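Local coordinates for protein laccase (PDB 3SQR) that oxidises phenolic substrates such as hydroquinones at the expense of molecular oxygen, which it reduces to water with bound copper ions, and probably serves in lignin degradation and detoxification, at residues Leu72-Ser77 with Asn114-Asn119; His170-Tyr175 with Ser209-Trp214; Trp205-Val210 with Ala224-Leu229. All blocks are in the same frame, centred on the assembly; numbering follows the deposited sequence.

How the interactions relate
Interaction 1 closes before the other two open; interactions 2 and 3 overlap at Ser209 and Val210. Interaction 1 lies within the first cupredoxin domain, interaction 3 within the second, and interaction 2 joins the two. Interactions 1 and 2, with centres 13 Å apart, meet where Asn119 OD1 lies 2.9 Å from Gln174 NE2, a probable hydrogen bond, and both touch the N-acetylglucosamine carried by Asn119. Interaction 2 begins at His170, a ligand of one copper ion, whereas the side chain of Val74 in interaction 1 stays about 11 Å from that of His170. The centres of interactions 2 and 3 are 12 Å apart, and Ile213 CD1 packs 3.8 Å from Leu225 CD2.

Interaction 1. Residues Leu72-Ser77 with Asn114-Asn119; sequences LSVENS and NNLEHN. With NAG (2-acetamido-2-deoxy-beta-D-glucopyranose), chain H; NAG (2-acetamido-2-deoxy-beta-D-glucopyranose), chain B; NAG (2-acetamido-2-deoxy-beta-D-glucopyranose), chain G.
Two hydrogen bonds tie Asn115 to the strand 72-77. Its side-chain ND2 gives a nearly straight bond (163°) to Ser73 OG at 2.7 Å, with the hydroxyl oxygen almost in the amide plane, and its backbone N reaches Val74 O at 2.8 Å. Ser73 OG is thus gripped twice, because it also donates to Glu75 OE2, which it meets on the anti side of the carboxylate. One residue earlier, Asn114 turns its amide forward along its own chain: OD1 accepts from Leu116 N, making an Asx turn, while ND2 donates to Asn119 O, and the two bonds brace the loop as it leaves the sheet.

The apolar part is Leu116 set against Val74, with Leu116 CG 3.6 Å from Val74 CG1. Val74 holds CG1 anti to its backbone N (chi1 174°), which turns this methyl to the leucine, and Leu116 CD2 lies over the backbone of Glu75, 3.4 Å from Glu75 C. Val74 and Asn114 form a parallel bridge at the end of the pairing between strands 67-79 and 107-114, neighbours in a sheet of the first cupredoxin domain of this multicopper oxidase.

Water and sugar link the outer ends. One water joins Asn76 N to Asn115 O; another accepts from Asn76 ND2 and Glu117 N and donates to O7 of the N-acetylglucosamine on Asn76. That same O7 receives His118 N at 2.9 Å, so the acetamido group of a glycan rooted on the strand is held by the loop. Asn119 ND2 carries a second N-acetylglucosamine.

Interaction 2. Residues His170-Tyr175 with Ser209-Trp214; sequences HFSLQY and SVFEIW. With CU (copper (II) ion), chain E; NAG (2-acetamido-2-deoxy-beta-D-glucopyranose), chain C; NAG (2-acetamido-2-deoxy-beta-D-glucopyranose), chain B.
Leu173 lies against Val210 at the start of helix 210-217, its CB 3.5 Å from Val210 CG1 and its CD1 equally near Val210 CG2. The turn that carries it, a type II' beta turn from Phe171 to Gln174, follows strand 163-169 of the first cupredoxin domain, and the helix follows strand 195-205 of the second, so the contact joins two domains of the laccase. Leu173 CD1 also reaches Trp214 CB at 3.8 Å, one helical turn beyond Val210, the two side chains crossing at about a right angle. Helix 529-533 also packs here, with Trp530 touching both Leu173 and Val210.

Phe211 abuts the turn with the rim of its ring. Its CE1 meets Ser172 OG at 3.5 Å, the oxygen lying at the ring edge near its plane, and CZ lies 3.8 Å from Gln174 CG; the Gln174 amide stands at 90° to the ring. The polar ends are engaged elsewhere: Ser172 OG with Asp577, Gln174 OE1 with Ser169 and Thr121. At the helix start, Ser209 is the N-cap and accepts from Phe211 N, and its OG also pairs with Asp177.

The glycan on Asn119 lies along Phe211, with O4 of its first sugar 3.3 Å from Phe211 CB. Just before the turn, His170 NE2 binds a copper ion at 2.1 Å, beside His468, His525 and a water.

Interaction 3. Residues Trp205-Val210 with Ala224-Leu229; sequences WAHESV and ALENTL
His207 N points a nearly straight hydrogen bond (166°) at Glu226 OE1, 2.8 Å away, entering from above the carboxylate plane. The same oxygen lies 2.7 Å from Glu208 OE2, with the two carboxylates turned 83° apart; so short a separation suggests that one of the acids is protonated. Glu208 comes to this point by a bent chain, its CG set between backbone N and carbonyl carbon (chi1 58°).

Backbone bonds pair Trp205 with Asn227 in both directions: Trp205 N to Asn227 O at 2.9 Å and Asn227 N to Trp205 O at 3.0 Å. This antiparallel hydrogen-bonded pair attaches strand 227-230 at the edge of a cupredoxin-type sheet, beside strand 195-205, just before the chain turns off toward helix 210-217.

Two CH-pi contacts flank the pair. Leu229 CD1 sits over one face of Trp205, 3.7 Å from the centroid of its five-membered ring, and Glu226 CB covers a face of the His207 imidazole, 3.8 Å from its centroid. His207 NE2 and Asn227 ND2 both bond to Asp82, while Arg86 makes a cation-pi contact with Trp205. Farther along, Ala206 CB packs against Leu225 CD2 at 4.0 Å.

Interaction 1. Residues Leu72-Ser77 with Asn114-Asn119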
loop_
_atom_site.group_PDB
_atom_site.type_symbol
_atom_site.label_atom_id
_atom_site.label_comp_id
_atom_site.label_asym_id
_atom_site.label_seq_id
_atom_site.Cartn_x
_atom_site.Cartn_y
_atom_site.Cartn_z
ATOM N N LEU A 72 -9.896 -2.016 -17.159
ATOM C CA LEU A 72 -10.472 -1.496 -15.917
ATOM C C LEU A 72 -11.105 -0.191 -16.230
ATOM O O LEU A 72 -10.553 0.645 -16.945
ATOM C CB LEU A 72 -9.418 -1.265 -14.824
ATOM C CG LEU A 72 -8.686 -2.503 -14.290
ATOM C CD1 LEU A 72 -7.612 -2.175 -13.263
ATOM C CD2 LEU A 72 -9.717 -3.438 -13.730
ATOM N N SER A 73 -12.244 0.004 -15.619
ATOM C CA SER A 73 -12.939 1.257 -15.724
ATOM C C SER A 73 -13.034 1.889 -14.352
ATOM O O SER A 73 -13.562 1.315 -13.398
ATOM C CB SER A 73 -14.317 1.020 -16.345
ATOM O OG SER A 73 -15.152 2.144 -16.152
ATOM N N VAL A 74 -12.523 3.111 -14.255
ATOM C CA VAL A 74 -12.616 3.878 -13.046
ATOM C C VAL A 74 -13.953 4.561 -13.033
ATOM O O VAL A 74 -14.244 5.371 -13.911
ATOM C CB VAL A 74 -11.492 4.892 -12.905
ATOM C CG1 VAL A 74 -11.701 5.794 -11.690
ATOM C CG2 VAL A 74 -10.170 4.120 -12.850
ATOM N N GLU A 75 -14.751 4.190 -12.060
ATOM C CA GLU A 75 -16.156 4.584 -12.044
ATOM C C GLU A 75 -16.625 5.290 -10.828
ATOM O O GLU A 75 -16.116 5.177 -9.736
ATOM C CB GLU A 75 -17.032 3.346 -12.251
ATOM C CG GLU A 75 -16.574 2.544 -13.424
ATOM C CD GLU A 75 -17.592 1.614 -13.997
ATOM O OE1 GLU A 75 -18.411 1.022 -13.250
ATOM O OE2 GLU A 75 -17.544 1.481 -15.235
ATOM N N ASN A 76 -17.671 6.076 -11.067
ATOM C CA ASN A 76 -18.362 6.776 -10.049
ATOM C C ASN A 76 -19.604 5.993 -9.683
ATOM O O ASN A 76 -20.513 5.853 -10.494
ATOM C CB ASN A 76 -18.639 8.181 -10.583
ATOM C CG ASN A 76 -19.020 9.135 -9.500
ATOM O OD1 ASN A 76 -19.411 8.782 -8.365
ATOM N ND2 ASN A 76 -18.928 10.414 -9.858
ATOM N N SER A 77 -19.605 5.408 -8.503
ATOM C CA SER A 77 -20.524 4.373 -8.145
ATOM C C SER A 77 -21.343 4.664 -6.908
ATOM O O SER A 77 -21.129 5.655 -6.183
ATOM C CB SER A 77 -19.666 3.120 -7.872
ATOM O OG SER A 77 -18.726 2.864 -8.910
ATOM N N ASN A 114 -10.647 6.200 -17.520
ATOM C CA ASN A 114 -11.202 7.056 -16.512
ATOM C C ASN A 114 -12.607 7.424 -16.880
ATOM O O ASN A 114 -12.822 8.316 -17.669
ATOM C CB ASN A 114 -10.397 8.366 -16.308
ATOM C CG ASN A 114 -10.927 9.192 -15.228
ATOM O OD1 ASN A 114 -11.879 8.802 -14.524
ATOM N ND2 ASN A 114 -10.265 10.368 -14.984
ATOM N N ASN A 115 -13.559 6.796 -16.231
ATOM C CA ASN A 115 -14.972 7.143 -16.408
ATOM C C ASN A 115 -15.586 7.982 -15.293
ATOM O O ASN A 115 -16.821 8.017 -15.134
ATOM C CB ASN A 115 -15.785 5.888 -16.702
ATOM C CG ASN A 115 -15.488 5.342 -18.061
ATOM O OD1 ASN A 115 -15.509 6.085 -19.083
ATOM N ND2 ASN A 115 -15.116 4.049 -18.105
ATOM N N LEU A 116 -14.741 8.668 -14.524
ATOM C CA LEU A 116 -15.186 9.692 -13.626
ATOM C C LEU A 116 -15.383 10.935 -14.498
ATOM O O LEU A 116 -14.733 11.057 -15.545
ATOM C CB LEU A 116 -14.136 9.996 -12.569
ATOM C CG LEU A 116 -13.775 8.771 -11.706
ATOM C CD1 LEU A 116 -12.543 9.264 -10.873
ATOM C CD2 LEU A 116 -14.955 8.252 -10.875
ATOM N N GLU A 117 -16.287 11.800 -14.069
ATOM C CA GLU A 117 -16.486 13.046 -14.791
ATOM C C GLU A 117 -15.599 14.195 -14.307
ATOM O O GLU A 117 -15.223 15.046 -15.108
ATOM C CB GLU A 117 -17.954 13.468 -14.666
ATOM C CG GLU A 117 -18.898 12.611 -15.490
ATOM C CD GLU A 117 -20.100 13.408 -15.973
ATOM O OE1 GLU A 117 -20.739 14.119 -15.138
ATOM O OE2 GLU A 117 -20.361 13.357 -17.205
ATOM N N HIS A 118 -15.277 14.221 -13.014
ATOM C CA HIS A 118 -14.741 15.438 -12.354
ATOM C C HIS A 118 -13.387 15.259 -11.644
ATOM O O HIS A 118 -13.004 16.100 -10.841
ATOM C CB HIS A 118 -15.790 16.004 -11.372
ATOM C CG HIS A 118 -17.096 16.341 -12.022
ATOM N ND1 HIS A 118 -17.178 17.094 -13.173
ATOM C CD2 HIS A 118 -18.364 16.004 -11.699
ATOM C CE1 HIS A 118 -18.450 17.206 -13.532
ATOM N NE2 HIS A 118 -19.191 16.558 -12.653
ATOM N N ASN A 119 -12.715 14.120 -11.867
ATOM C CA ASN A 119 -11.339 13.922 -11.395
ATOM C C ASN A 119 -10.540 13.296 -12.522
ATOM O O ASN A 119 -11.070 12.431 -13.245
ATOM C CB ASN A 119 -11.215 12.888 -10.230
ATOM C CG ASN A 119 -11.693 13.332 -8.896
ATOM O OD1 ASN A 119 -11.746 12.517 -8.012
ATOM N ND2 ASN A 119 -12.030 14.609 -8.703
HETATM C C1 NAG H . -19.335 11.412 -8.956
HETATM C C2 NAG H . -18.751 12.745 -9.322
HETATM C C3 NAG H . -19.321 13.805 -8.411
HETATM C C4 NAG H . -20.848 13.821 -8.437
HETATM C C5 NAG H . -21.304 12.405 -8.138
HETATM C C6 NAG H . -22.836 12.340 -8.182
HETATM C C7 NAG H . -16.417 12.608 -9.916
HETATM C C8 NAG H . -15.034 12.561 -9.356
HETATM N N2 NAG H . -17.333 12.705 -9.031
HETATM O O3 NAG H . -18.773 15.037 -8.780
HETATM O O4 NAG H . -21.305 14.684 -7.406
HETATM O O5 NAG H . -20.750 11.540 -9.123
HETATM O O6 NAG H . -23.237 12.597 -9.511
HETATM O O7 NAG H . -16.618 12.546 -11.114
HETATM C C1 NAG B . -12.496 15.061 -7.436
HETATM C C2 NAG B . -12.159 16.440 -6.932
HETATM C C3 NAG B . -12.727 16.854 -5.585
HETATM C C4 NAG B . -14.214 16.624 -5.640
HETATM C C5 NAG B . -14.515 15.202 -6.169
HETATM C C6 NAG B . -15.982 14.995 -6.497
HETATM C C7 NAG B . -10.071 16.999 -8.137
HETATM C C8 NAG B . -8.606 17.266 -7.898
HETATM N N2 NAG B . -10.746 16.726 -7.007
HETATM O O3 NAG B . -12.361 18.206 -5.357
HETATM O O4 NAG B . -14.819 16.712 -4.385
HETATM O O5 NAG B . -13.873 14.915 -7.382
HETATM O O6 NAG B . -16.266 13.617 -6.436
HETATM O O7 NAG B . -10.532 17.070 -9.271
HETATM C C1 NAG G . -14.518 -3.306 -16.370
HETATM C C2 NAG G . -14.422 -4.527 -17.255
HETATM C C3 NAG G . -14.127 -4.137 -18.680
HETATM C C4 NAG G . -15.194 -3.193 -19.148
HETATM C C5 NAG G . -15.264 -2.005 -18.229
HETATM C C6 NAG G . -16.343 -1.002 -18.642
HETATM C C7 NAG G . -13.484 -6.335 -15.895
HETATM C C8 NAG G . -12.194 -6.970 -15.456
HETATM N N2 NAG G . -13.307 -5.313 -16.749
HETATM O O3 NAG G . -14.191 -5.282 -19.442
HETATM O O4 NAG G . -14.858 -2.772 -20.420
HETATM O O5 NAG G . -15.545 -2.430 -16.892
HETATM O O6 NAG G . -17.620 -1.682 -18.588
HETATM O O7 NAG G . -14.571 -6.736 -15.477
HETATM O O HOH W 1 -18.783 10.983 -12.583
HETATM O O HOH W 2 -18.569 6.525 -13.746
#

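Interaction 2. Residues His170-Tyr175 with Ser209-Trp214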
loop_
_atom_site.group_PDB
_atom_site.type_symbol
_atom_site.label_atom_id
_atom_site.label_comp_id
_atom_site.label_asym_id
_atom_site.label_seq_id
_atom_site.Cartn_x
_atom_site.Cartn_y
_atom_site.Cartn_z
ATOM N N HIS A 170 -3.413 6.633 -7.180
ATOM C CA HIS A 170 -2.462 7.424 -6.478
ATOM C C HIS A 170 -2.767 8.911 -6.788
ATOM O O HIS A 170 -1.963 9.782 -6.539
ATOM C CB HIS A 170 -1.059 7.054 -6.889
ATOM C CG HIS A 170 -0.064 7.111 -5.785
ATOM N ND1 HIS A 170 0.167 8.237 -5.050
ATOM C CD2 HIS A 170 0.746 6.150 -5.250
ATOM C CE1 HIS A 170 1.114 8.002 -4.161
ATOM N NE2 HIS A 170 1.464 6.731 -4.237
ATOM N N PHE A 171 -3.995 9.187 -7.176
ATOM C CA PHE A 171 -4.442 10.532 -7.506
ATOM C C PHE A 171 -5.249 11.029 -6.322
ATOM O O PHE A 171 -6.386 10.562 -6.032
ATOM C CB PHE A 171 -5.274 10.501 -8.764
ATOM C CG PHE A 171 -5.807 11.835 -9.176
ATOM C CD1 PHE A 171 -6.962 12.310 -8.601
ATOM C CD2 PHE A 171 -5.178 12.545 -10.148
ATOM C CE1 PHE A 171 -7.493 13.527 -8.993
ATOM C CE2 PHE A 171 -5.682 13.787 -10.570
ATOM C CZ PHE A 171 -6.835 14.271 -9.963
ATOM N N SER A 172 -4.604 11.878 -5.535
ATOM C CA SER A 172 -5.268 12.491 -4.402
ATOM C C SER A 172 -5.908 11.402 -3.506
ATOM O O SER A 172 -5.266 10.346 -3.290
ATOM C CB SER A 172 -6.245 13.634 -4.876
ATOM O OG SER A 172 -6.911 14.220 -3.749
ATOM N N LEU A 173 -7.075 11.631 -2.924
ATOM C CA LEU A 173 -7.602 10.710 -1.896
ATOM C C LEU A 173 -8.459 9.599 -2.439
ATOM O O LEU A 173 -9.142 8.932 -1.681
ATOM C CB LEU A 173 -8.456 11.510 -0.885
ATOM C CG LEU A 173 -7.757 12.623 -0.127
ATOM C CD1 LEU A 173 -8.842 13.529 0.564
ATOM C CD2 LEU A 173 -6.856 12.024 0.918
ATOM N N GLN A 174 -8.405 9.370 -3.746
ATOM C CA GLN A 174 -9.404 8.490 -4.379
ATOM C C GLN A 174 -9.446 7.112 -3.806
ATOM O O GLN A 174 -10.488 6.532 -3.761
ATOM C CB GLN A 174 -9.180 8.352 -5.858
ATOM C CG GLN A 174 -9.506 9.633 -6.616
ATOM C CD GLN A 174 -9.222 9.554 -8.120
ATOM O OE1 GLN A 174 -8.375 8.808 -8.571
ATOM N NE2 GLN A 174 -9.915 10.411 -8.922
ATOM N N TYR A 175 -8.313 6.563 -3.397
ATOM C CA TYR A 175 -8.424 5.175 -2.893
ATOM C C TYR A 175 -9.209 5.109 -1.602
ATOM O O TYR A 175 -9.717 4.021 -1.211
ATOM C CB TYR A 175 -7.070 4.418 -2.815
ATOM C CG TYR A 175 -6.253 4.636 -1.559
ATOM C CD1 TYR A 175 -6.537 3.953 -0.429
ATOM C CD2 TYR A 175 -5.238 5.558 -1.507
ATOM C CE1 TYR A 175 -5.848 4.106 0.715
ATOM C CE2 TYR A 175 -4.501 5.739 -0.302
ATOM C CZ TYR A 175 -4.812 4.997 0.779
ATOM O OH TYR A 175 -4.160 5.101 2.002
ATOM N N SER A 209 -18.059 10.609 0.946
ATOM C CA SER A 209 -16.822 10.674 0.173
ATOM C C SER A 209 -15.794 11.377 1.017
ATOM O O SER A 209 -16.059 12.417 1.604
ATOM C CB SER A 209 -17.004 11.473 -1.097
ATOM O OG SER A 209 -15.791 11.697 -1.848
ATOM N N VAL A 210 -14.582 10.862 0.967
ATOM C CA VAL A 210 -13.438 11.471 1.633
ATOM C C VAL A 210 -13.284 12.918 1.150
ATOM O O VAL A 210 -12.750 13.793 1.859
ATOM C CB VAL A 210 -12.146 10.626 1.308
ATOM C CG1 VAL A 210 -11.805 10.670 -0.159
ATOM C CG2 VAL A 210 -10.953 11.129 2.074
ATOM N N PHE A 211 -13.648 13.150 -0.093
ATOM C CA PHE A 211 -13.501 14.485 -0.693
ATOM C C PHE A 211 -14.418 15.526 -0.045
ATOM O O PHE A 211 -14.156 16.746 -0.171
ATOM C CB PHE A 211 -13.677 14.492 -2.193
ATOM C CG PHE A 211 -12.630 13.714 -2.915
ATOM C CD1 PHE A 211 -11.365 14.248 -3.056
ATOM C CD2 PHE A 211 -12.902 12.463 -3.410
ATOM C CE1 PHE A 211 -10.380 13.575 -3.684
ATOM C CE2 PHE A 211 -11.914 11.726 -4.057
ATOM C CZ PHE A 211 -10.652 12.300 -4.226
ATOM N N GLU A 212 -15.451 15.065 0.637
ATOM C CA GLU A 212 -16.318 15.972 1.409
ATOM C C GLU A 212 -15.731 16.403 2.733
ATOM O O GLU A 212 -16.145 17.437 3.325
ATOM C CB GLU A 212 -17.671 15.314 1.615
ATOM C CG GLU A 212 -18.305 15.147 0.252
ATOM C CD GLU A 212 -19.788 15.252 0.211
ATOM O OE1 GLU A 212 -20.447 14.654 1.097
ATOM O OE2 GLU A 212 -20.281 15.860 -0.783
ATOM N N ILE A 213 -14.763 15.638 3.226
ATOM C CA ILE A 213 -14.228 15.890 4.539
ATOM C C ILE A 213 -12.782 16.374 4.508
ATOM O O ILE A 213 -12.194 16.626 5.566
ATOM C CB ILE A 213 -14.435 14.675 5.445
ATOM C CG1 ILE A 213 -14.064 13.403 4.755
ATOM C CG2 ILE A 213 -15.959 14.480 5.720
ATOM C CD1 ILE A 213 -14.304 12.148 5.578
ATOM N N TRP A 214 -12.201 16.492 3.313
ATOM C CA TRP A 214 -10.803 16.891 3.199
ATOM C C TRP A 214 -10.611 18.315 3.714
ATOM O O TRP A 214 -9.611 18.633 4.364
ATOM C CB TRP A 214 -10.364 16.792 1.740
ATOM C CG TRP A 214 -9.178 17.576 1.331
ATOM C CD1 TRP A 214 -9.171 18.577 0.410
ATOM C CD2 TRP A 214 -7.830 17.488 1.826
ATOM N NE1 TRP A 214 -7.940 19.103 0.292
ATOM C CE2 TRP A 214 -7.078 18.451 1.137
ATOM C CE3 TRP A 214 -7.190 16.698 2.759
ATOM C CZ2 TRP A 214 -5.722 18.646 1.369
ATOM C CZ3 TRP A 214 -5.847 16.922 3.009
ATOM C CH2 TRP A 214 -5.122 17.845 2.274
HETATM CU CU CU E . 2.831 5.649 -3.142
HETATM C C1 NAG C . -15.336 17.962 -3.931
HETATM C C2 NAG C . -16.450 17.686 -2.956
HETATM C C3 NAG C . -16.935 18.970 -2.309
HETATM C C4 NAG C . -15.746 19.828 -1.832
HETATM C C5 NAG C . -14.723 19.982 -2.925
HETATM C C6 NAG C . -13.464 20.801 -2.577
HETATM C C7 NAG C . -17.918 15.801 -3.496
HETATM C C8 NAG C . -19.108 15.343 -4.314
HETATM N N2 NAG C . -17.545 17.044 -3.677
HETATM O O3 NAG C . -17.703 18.571 -1.219
HETATM O O4 NAG C . -16.175 21.129 -1.442
HETATM O O5 NAG C . -14.318 18.653 -3.280
HETATM O O6 NAG C . -12.913 20.231 -1.430
HETATM O O7 NAG C . -17.356 15.102 -2.695
HETATM C C1 NAG B . -12.496 15.061 -7.436
HETATM C C2 NAG B . -12.159 16.440 -6.932
HETATM C C3 NAG B . -12.727 16.854 -5.585
HETATM C C4 NAG B . -14.214 16.624 -5.640
HETATM C C5 NAG B . -14.515 15.202 -6.169
HETATM C C6 NAG B . -15.982 14.995 -6.497
HETATM C C7 NAG B . -10.071 16.999 -8.137
HETATM C C8 NAG B . -8.606 17.266 -7.898
HETATM N N2 NAG B . -10.746 16.726 -7.007
HETATM O O3 NAG B . -12.361 18.206 -5.357
HETATM O O4 NAG B . -14.819 16.712 -4.385
HETATM O O5 NAG B . -13.873 14.915 -7.382
HETATM O O6 NAG B . -16.266 13.617 -6.436
HETATM O O7 NAG B . -10.532 17.070 -9.271
HETATM O O HOH W 3 1.215 4.411 -2.674
#

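Interaction 3. Residues Trp205-Val210 with Ala224-Leu229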
loop_
_atom_site.group_PDB
_atom_site.type_symbol
_atom_site.label_atom_id
_atom_site.label_comp_id
_atom_site.label_asym_id
_atom_site.label_seq_id
_atom_site.Cartn_x
_atom_site.Cartn_y
_atom_site.Cartn_z
ATOM N N TRP A 205 -13.684 3.148 6.960
ATOM C CA TRP A 205 -14.647 3.391 5.906
ATOM C C TRP A 205 -15.571 4.498 6.303
ATOM O O TRP A 205 -16.270 4.377 7.331
ATOM C CB TRP A 205 -15.466 2.129 5.658
ATOM C CG TRP A 205 -16.402 2.283 4.543
ATOM C CD1 TRP A 205 -17.770 2.245 4.608
ATOM C CD2 TRP A 205 -16.076 2.480 3.168
ATOM N NE1 TRP A 205 -18.307 2.452 3.358
ATOM C CE2 TRP A 205 -17.300 2.599 2.448
ATOM C CE3 TRP A 205 -14.886 2.604 2.462
ATOM C CZ2 TRP A 205 -17.334 2.811 1.092
ATOM C CZ3 TRP A 205 -14.924 2.837 1.108
ATOM C CH2 TRP A 205 -16.159 2.912 0.426
ATOM N N ALA A 206 -15.550 5.580 5.524
ATOM C CA ALA A 206 -16.400 6.716 5.804
ATOM C C ALA A 206 -17.814 6.417 5.299
ATOM O O ALA A 206 -17.978 5.544 4.442
ATOM C CB ALA A 206 -15.867 7.959 5.115
ATOM N N HIS A 207 -18.806 7.160 5.817
ATOM C CA HIS A 207 -20.167 7.116 5.233
ATOM C C HIS A 207 -20.463 8.294 4.397
ATOM O O HIS A 207 -21.647 8.658 4.225
ATOM C CB HIS A 207 -21.216 6.911 6.314
ATOM C CG HIS A 207 -21.232 5.522 6.836
ATOM N ND1 HIS A 207 -21.990 5.150 7.921
ATOM C CD2 HIS A 207 -20.601 4.401 6.409
ATOM C CE1 HIS A 207 -21.808 3.868 8.150
ATOM N NE2 HIS A 207 -20.958 3.389 7.244
ATOM N N GLU A 208 -19.403 8.865 3.780
ATOM C CA GLU A 208 -19.480 9.897 2.805
ATOM C C GLU A 208 -18.130 9.919 2.073
ATOM O O GLU A 208 -17.174 9.352 2.543
ATOM C CB GLU A 208 -19.748 11.231 3.467
ATOM C CG GLU A 208 -18.680 11.644 4.519
ATOM C CD GLU A 208 -18.744 10.884 5.849
ATOM O OE1 GLU A 208 -19.872 10.609 6.276
ATOM O OE2 GLU A 208 -17.671 10.587 6.490
ATOM N N SER A 209 -18.059 10.609 0.946
ATOM C CA SER A 209 -16.822 10.674 0.173
ATOM C C SER A 209 -15.794 11.377 1.017
ATOM O O SER A 209 -16.059 12.417 1.604
ATOM C CB SER A 209 -17.004 11.473 -1.097
ATOM O OG SER A 209 -15.791 11.697 -1.848
ATOM N N VAL A 210 -14.582 10.862 0.967
ATOM C CA VAL A 210 -13.438 11.471 1.633
ATOM C C VAL A 210 -13.284 12.918 1.150
ATOM O O VAL A 210 -12.750 13.793 1.859
ATOM C CB VAL A 210 -12.146 10.626 1.308
ATOM C CG1 VAL A 210 -11.805 10.670 -0.159
ATOM C CG2 VAL A 210 -10.953 11.129 2.074
ATOM N N ALA A 224 -12.507 11.097 12.666
ATOM C CA ALA A 224 -12.983 9.759 13.014
ATOM C C ALA A 224 -14.008 9.402 11.945
ATOM O O ALA A 224 -14.963 10.157 11.694
ATOM C CB ALA A 224 -13.623 9.714 14.381
ATOM N N LEU A 225 -13.747 8.305 11.237
ATOM C CA LEU A 225 -14.690 7.853 10.207
ATOM C C LEU A 225 -15.725 6.977 10.832
ATOM O O LEU A 225 -15.611 6.486 11.981
ATOM C CB LEU A 225 -13.938 7.138 9.068
ATOM C CG LEU A 225 -12.878 7.993 8.389
ATOM C CD1 LEU A 225 -12.230 7.262 7.245
ATOM C CD2 LEU A 225 -13.423 9.356 7.940
ATOM N N GLU A 226 -16.778 6.731 10.058
ATOM C CA GLU A 226 -17.987 6.152 10.657
ATOM C C GLU A 226 -17.921 4.688 10.886
ATOM O O GLU A 226 -18.576 4.155 11.763
ATOM C CB GLU A 226 -19.162 6.460 9.760
ATOM C CG GLU A 226 -19.638 7.894 9.785
ATOM C CD GLU A 226 -18.738 8.912 9.061
ATOM O OE1 GLU A 226 -17.973 8.542 8.154
ATOM O OE2 GLU A 226 -18.735 10.100 9.449
ATOM N N ASN A 227 -17.097 3.973 10.137
ATOM C CA ASN A 227 -17.068 2.557 10.321
ATOM C C ASN A 227 -15.711 2.014 9.826
ATOM O O ASN A 227 -14.796 2.800 9.568
ATOM C CB ASN A 227 -18.211 1.883 9.552
ATOM C CG ASN A 227 -18.670 0.610 10.192
ATOM O OD1 ASN A 227 -18.259 0.257 11.288
ATOM N ND2 ASN A 227 -19.578 -0.129 9.463
ATOM N N THR A 228 -15.610 0.706 9.801
ATOM C CA THR A 228 -14.473 -0.028 9.197
ATOM C C THR A 228 -15.068 -1.109 8.302
ATOM O O THR A 228 -16.225 -1.473 8.472
ATOM C CB THR A 228 -13.567 -0.659 10.238
ATOM O OG1 THR A 228 -14.258 -1.743 10.885
ATOM C CG2 THR A 228 -13.114 0.397 11.313
ATOM N N LEU A 229 -14.260 -1.650 7.384
ATOM C CA LEU A 229 -14.658 -2.814 6.562
ATOM C C LEU A 229 -13.589 -3.830 6.636
ATOM O O LEU A 229 -12.390 -3.505 6.690
ATOM C CB LEU A 229 -14.847 -2.453 5.117
ATOM C CG LEU A 229 -15.918 -1.401 4.790
ATOM C CD1 LEU A 229 -15.845 -1.053 3.346
ATOM C CD2 LEU A 229 -17.274 -1.888 5.119
#